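Local atomic coordinates of protease (Helicobacter pylori, PDB entry 5EUF), a protein that probably cleaves the cytoplasmic domain of the human junctional adhesion molecule A, acting as a zinc-dependent M16-family protease and virulence factor that weakens the gastric epithelial barrier. Residues G50-S62 with S82-F94. Numbering follows the deposited sequence.
Sequences GIAHMLEHLNFKS and SNASTSFDITRYF. With ZN (zinc ion), chain G.
E56 and T86 join the metal-binding helix to the edge strand of a sheet, a worked example of how a hydroxyl probably helps to orient a carboxylate in an inverted zinc motif, HXXEH, the signature of M16 peptidases. E56, the probable proton acceptor, extends from helix 51-58 with CG anti to the backbone N (chi1 172°), which carries its carboxylate across to strand 82-86. There T86 OG1 donates a hydrogen bond of 3.2 Å to E56 OE1, approaching nearly along the C-O axis. The same hydroxyl lies at the edge of the H53 ring, near its plane. H53 NE2 binds the zinc ion at 2.4 Å, and E133 from helix 120-139 is a second ligand. H57, probably a zinc ligand too, has the metal in its ring plane but presents CE1 to it; with H57 NE2 3.9 Å from the zinc ion, no bond between them is modelled here.

Farther along, aromatic packing takes over. The amide of N59 stacks over one face of Y93, planes 25° apart, with N59 ND2 3.5 Å from Y93 CE1 near the rim. F60 reaches Y93 obliquely and sets its edge against A84, with F60 CE2 3.9 Å from A84 CB. The Y93 hydroxyl hydrogen-bonds to Y187.

Helix 51-58 runs nearly antiparallel to strand 82-86 (169°), packed between this hairpin and helices 120-139 and 176-186, while strand 91-98 continues the sheet into strand 30-37.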
loop_
_atom_site.group_PDB
_atom_site.type_symbol
_atom_site.label_atom_id
_atom_site.label_comp_id
_atom_site.label_asym_id
_atom_site.label_seq_id
_atom_site.Cartn_x
_atom_site.Cartn_y
_atom_site.Cartn_z
ATOM N N GLY B 50 5.676 10.841 0.911
ATOM C CA GLY B 50 5.842 12.096 1.621
ATOM C C GLY B 50 6.933 12.981 1.045
ATOM O O GLY B 50 7.233 14.040 1.595
ATOM N N ILE B 51 7.528 12.548 -0.063
ATOM C CA ILE B 51 8.637 13.277 -0.674
ATOM C C ILE B 51 8.162 14.571 -1.326
ATOM O O ILE B 51 8.826 15.605 -1.230
ATOM C CB ILE B 51 9.369 12.410 -1.721
ATOM C CG1 ILE B 51 10.053 11.223 -1.040
ATOM C CG2 ILE B 51 10.398 13.230 -2.482
ATOM C CD1 ILE B 51 10.957 10.429 -1.957
ATOM N N ALA B 52 7.007 14.512 -1.981
ATOM C CA ALA B 52 6.423 15.689 -2.613
ATOM C C ALA B 52 6.222 16.801 -1.586
ATOM O O ALA B 52 6.430 17.979 -1.880
ATOM C CB ALA B 52 5.105 15.336 -3.288
ATOM N N HIS B 53 5.832 16.403 -0.378
ATOM C CA HIS B 53 5.626 17.327 0.730
ATOM C C HIS B 53 6.945 17.853 1.294
ATOM O O HIS B 53 7.036 19.015 1.681
ATOM C CB HIS B 53 4.818 16.645 1.834
ATOM C CG HIS B 53 4.598 17.498 3.045
ATOM N ND1 HIS B 53 5.374 17.395 4.179
ATOM C CD2 HIS B 53 3.680 18.460 3.305
ATOM C CE1 HIS B 53 4.950 18.261 5.083
ATOM N NE2 HIS B 53 3.923 18.920 4.576
HETATM N N MSE B 54 7.960 16.994 1.347
HETATM C CA MSE B 54 9.282 17.401 1.823
HETATM C C MSE B 54 9.855 18.511 0.944
HETATM O O MSE B 54 10.446 19.469 1.446
HETATM C CB MSE B 54 10.238 16.203 1.861
HETATM C CG MSE B 54 11.702 16.549 2.152
HETATM SE SE MSE B 54 12.078 17.114 3.990
HETATM C CE MSE B 54 14.017 17.238 3.878
ATOM N N LEU B 55 9.660 18.381 -0.366
ATOM C CA LEU B 55 10.128 19.374 -1.329
ATOM C C LEU B 55 9.542 20.763 -1.078
ATOM O O LEU B 55 10.157 21.770 -1.420
ATOM C CB LEU B 55 9.796 18.933 -2.752
ATOM C CG LEU B 55 10.708 17.865 -3.347
ATOM C CD1 LEU B 55 10.291 17.548 -4.773
ATOM C CD2 LEU B 55 12.152 18.329 -3.296
ATOM N N GLU B 56 8.349 20.809 -0.494
ATOM C CA GLU B 56 7.739 22.079 -0.121
ATOM C C GLU B 56 8.625 22.812 0.881
ATOM O O GLU B 56 8.847 24.018 0.763
ATOM C CB GLU B 56 6.338 21.862 0.462
ATOM C CG GLU B 56 5.714 23.116 1.058
ATOM C CD GLU B 56 4.404 22.840 1.771
ATOM O OE1 GLU B 56 3.781 21.794 1.492
ATOM O OE2 GLU B 56 4.002 23.668 2.617
ATOM N N HIS B 57 9.140 22.071 1.860
ATOM C CA HIS B 57 10.026 22.642 2.871
ATOM C C HIS B 57 11.370 23.044 2.270
ATOM O O HIS B 57 11.913 24.102 2.590
ATOM C CB HIS B 57 10.248 21.652 4.019
ATOM C CG HIS B 57 9.073 21.509 4.937
ATOM N ND1 HIS B 57 7.792 21.277 4.480
ATOM C CD2 HIS B 57 8.986 21.553 6.288
ATOM C CE1 HIS B 57 6.968 21.190 5.509
ATOM N NE2 HIS B 57 7.668 21.353 6.618
ATOM N N LEU B 58 11.897 22.197 1.391
ATOM C CA LEU B 58 13.222 22.410 0.818
ATOM C C LEU B 58 13.232 23.492 -0.258
ATOM O O LEU B 58 14.288 24.026 -0.602
ATOM C CB LEU B 58 13.767 21.101 0.240
ATOM C CG LEU B 58 14.044 19.991 1.256
ATOM C CD1 LEU B 58 14.653 18.776 0.577
ATOM C CD2 LEU B 58 14.952 20.500 2.363
ATOM N N ASN B 59 12.055 23.819 -0.781
ATOM C CA ASN B 59 11.942 24.809 -1.850
ATOM C C ASN B 59 12.331 26.214 -1.386
ATOM O O ASN B 59 12.616 27.092 -2.200
ATOM C CB ASN B 59 10.519 24.815 -2.413
ATOM C CG ASN B 59 10.461 25.313 -3.846
ATOM O OD1 ASN B 59 10.883 24.620 -4.773
ATOM N ND2 ASN B 59 9.927 26.516 -4.035
ATOM N N PHE B 60 12.352 26.418 -0.073
ATOM C CA PHE B 60 12.709 27.714 0.489
ATOM C C PHE B 60 14.109 27.690 1.093
ATOM O O PHE B 60 14.449 28.513 1.944
ATOM C CB PHE B 60 11.678 28.136 1.537
ATOM C CG PHE B 60 10.289 28.259 0.986
ATOM C CD1 PHE B 60 9.897 29.404 0.313
ATOM C CD2 PHE B 60 9.382 27.223 1.123
ATOM C CE1 PHE B 60 8.621 29.519 -0.205
ATOM C CE2 PHE B 60 8.104 27.332 0.608
ATOM C CZ PHE B 60 7.723 28.483 -0.058
ATOM N N LYS B 61 14.916 26.736 0.643
ATOM C CA LYS B 61 16.309 26.658 1.055
ATOM C C LYS B 61 17.191 27.345 0.018
ATOM O O LYS B 61 16.694 28.080 -0.836
ATOM C CB LYS B 61 16.734 25.204 1.254
ATOM C CG LYS B 61 15.937 24.474 2.326
ATOM C CD LYS B 61 16.121 25.114 3.695
ATOM C CE LYS B 61 15.335 24.371 4.766
ATOM N NZ LYS B 61 15.496 24.982 6.118
ATOM N N SER B 62 18.496 27.097 0.088
ATOM C CA SER B 62 19.457 27.827 -0.736
ATOM C C SER B 62 19.344 27.505 -2.219
ATOM O O SER B 62 19.026 26.378 -2.603
ATOM C CB SER B 62 20.886 27.543 -0.271
ATOM O OG SER B 62 21.252 26.202 -0.542
ATOM N N SER B 82 4.062 34.969 1.454
ATOM C CA SER B 82 4.313 33.763 0.668
ATOM C C SER B 82 3.983 32.493 1.440
ATOM O O SER B 82 4.630 32.179 2.441
ATOM C CB SER B 82 5.770 33.712 0.204
ATOM O OG SER B 82 6.626 33.282 1.248
ATOM N N ASN B 83 2.976 31.766 0.969
ATOM C CA ASN B 83 2.647 30.469 1.539
ATOM C C ASN B 83 2.848 29.362 0.510
ATOM O O ASN B 83 3.075 29.633 -0.670
ATOM C CB ASN B 83 1.209 30.455 2.066
ATOM C CG ASN B 83 0.946 29.303 3.026
ATOM O OD1 ASN B 83 1.879 28.733 3.601
ATOM N ND2 ASN B 83 -0.324 28.952 3.201
ATOM N N ALA B 84 2.776 28.118 0.969
ATOM C CA ALA B 84 2.899 26.959 0.096
ATOM C C ALA B 84 2.050 25.818 0.631
ATOM O O ALA B 84 1.784 25.742 1.830
ATOM C CB ALA B 84 4.352 26.533 -0.023
ATOM N N SER B 85 1.626 24.929 -0.261
ATOM C CA SER B 85 0.838 23.773 0.144
ATOM C C SER B 85 0.987 22.626 -0.842
ATOM O O SER B 85 1.021 22.833 -2.056
ATOM C CB SER B 85 -0.640 24.144 0.273
ATOM O OG SER B 85 -1.261 24.180 -0.999
ATOM N N THR B 86 1.077 21.416 -0.309
ATOM C CA THR B 86 1.093 20.218 -1.133
ATOM C C THR B 86 -0.126 19.363 -0.812
ATOM O O THR B 86 -0.461 19.158 0.355
ATOM C CB THR B 86 2.375 19.396 -0.917
ATOM O OG1 THR B 86 2.493 19.051 0.468
ATOM C CG2 THR B 86 3.594 20.196 -1.329
ATOM N N SER B 87 -0.799 18.880 -1.847
ATOM C CA SER B 87 -1.929 17.986 -1.647
ATOM C C SER B 87 -1.684 16.673 -2.370
ATOM O O SER B 87 -0.546 16.339 -2.702
ATOM C CB SER B 87 -3.229 18.632 -2.129
ATOM O OG SER B 87 -3.155 18.967 -3.503
ATOM N N PHE B 88 -2.756 15.930 -2.611
ATOM C CA PHE B 88 -2.657 14.652 -3.295
ATOM C C PHE B 88 -2.172 14.804 -4.733
ATOM O O PHE B 88 -1.423 13.966 -5.235
ATOM C CB PHE B 88 -4.009 13.943 -3.286
ATOM C CG PHE B 88 -4.437 13.468 -1.929
ATOM C CD1 PHE B 88 -5.102 14.317 -1.063
ATOM C CD2 PHE B 88 -4.180 12.168 -1.526
ATOM C CE1 PHE B 88 -5.500 13.878 0.186
ATOM C CE2 PHE B 88 -4.577 11.724 -0.279
ATOM C CZ PHE B 88 -5.237 12.580 0.577
ATOM N N ASP B 89 -2.596 15.882 -5.388
ATOM C CA ASP B 89 -2.428 16.005 -6.832
ATOM C C ASP B 89 -1.554 17.174 -7.267
ATOM O O ASP B 89 -0.921 17.122 -8.321
ATOM C CB ASP B 89 -3.799 16.135 -7.498
ATOM C CG ASP B 89 -4.744 15.022 -7.101
ATOM O OD1 ASP B 89 -4.280 13.873 -6.952
ATOM O OD2 ASP B 89 -5.951 15.294 -6.935
ATOM N N ILE B 90 -1.521 18.226 -6.460
ATOM C CA ILE B 90 -0.888 19.472 -6.875
ATOM C C ILE B 90 -0.014 20.082 -5.779
ATOM O O ILE B 90 -0.399 20.117 -4.610
ATOM C CB ILE B 90 -1.963 20.499 -7.320
ATOM C CG1 ILE B 90 -1.355 21.886 -7.530
ATOM C CG2 ILE B 90 -3.095 20.570 -6.304
ATOM C CD1 ILE B 90 -2.392 22.972 -7.746
ATOM N N THR B 91 1.178 20.530 -6.164
ATOM C CA THR B 91 2.030 21.333 -5.291
ATOM C C THR B 91 1.921 22.799 -5.703
ATOM O O THR B 91 2.065 23.127 -6.882
ATOM C CB THR B 91 3.503 20.888 -5.350
ATOM O OG1 THR B 91 3.618 19.536 -4.889
ATOM C CG2 THR B 91 4.362 21.784 -4.476
ATOM N N ARG B 92 1.673 23.680 -4.738
ATOM C CA ARG B 92 1.329 25.064 -5.056
ATOM C C ARG B 92 2.062 26.103 -4.207
ATOM O O ARG B 92 2.028 26.058 -2.978
ATOM C CB ARG B 92 -0.182 25.250 -4.911
ATOM C CG ARG B 92 -0.682 26.668 -5.098
ATOM C CD ARG B 92 -2.200 26.674 -5.141
ATOM N NE ARG B 92 -2.756 28.016 -5.276
ATOM C CZ ARG B 92 -3.199 28.747 -4.258
ATOM N NH1 ARG B 92 -3.692 29.958 -4.479
ATOM N NH2 ARG B 92 -3.153 28.265 -3.024
ATOM N N TYR B 93 2.717 27.045 -4.882
ATOM C CA TYR B 93 3.395 28.158 -4.224
ATOM C C TYR B 93 2.804 29.482 -4.704
ATOM O O TYR B 93 2.462 29.615 -5.879
ATOM C CB TYR B 93 4.900 28.136 -4.510
ATOM C CG TYR B 93 5.601 26.829 -4.207
ATOM C CD1 TYR B 93 6.191 26.605 -2.969
ATOM C CD2 TYR B 93 5.695 25.829 -5.168
ATOM C CE1 TYR B 93 6.839 25.416 -2.690
ATOM C CE2 TYR B 93 6.343 24.636 -4.899
ATOM C CZ TYR B 93 6.913 24.433 -3.658
ATOM O OH TYR B 93 7.560 23.248 -3.386
ATOM N N PHE B 94 2.693 30.463 -3.811
ATOM C CA PHE B 94 2.196 31.776 -4.221
ATOM C C PHE B 94 2.690 32.921 -3.340
ATOM O O PHE B 94 2.899 32.758 -2.138
ATOM C CB PHE B 94 0.661 31.783 -4.263
ATOM C CG PHE B 94 0.009 31.531 -2.932
ATOM C CD1 PHE B 94 -0.280 32.583 -2.073
ATOM C CD2 PHE B 94 -0.332 30.244 -2.545
ATOM C CE1 PHE B 94 -0.880 32.352 -0.850
ATOM C CE2 PHE B 94 -0.934 30.007 -1.326
ATOM C CZ PHE B 94 -1.209 31.063 -0.477
HETATM ZN ZN ZN G . 3.864 20.813 6.060
#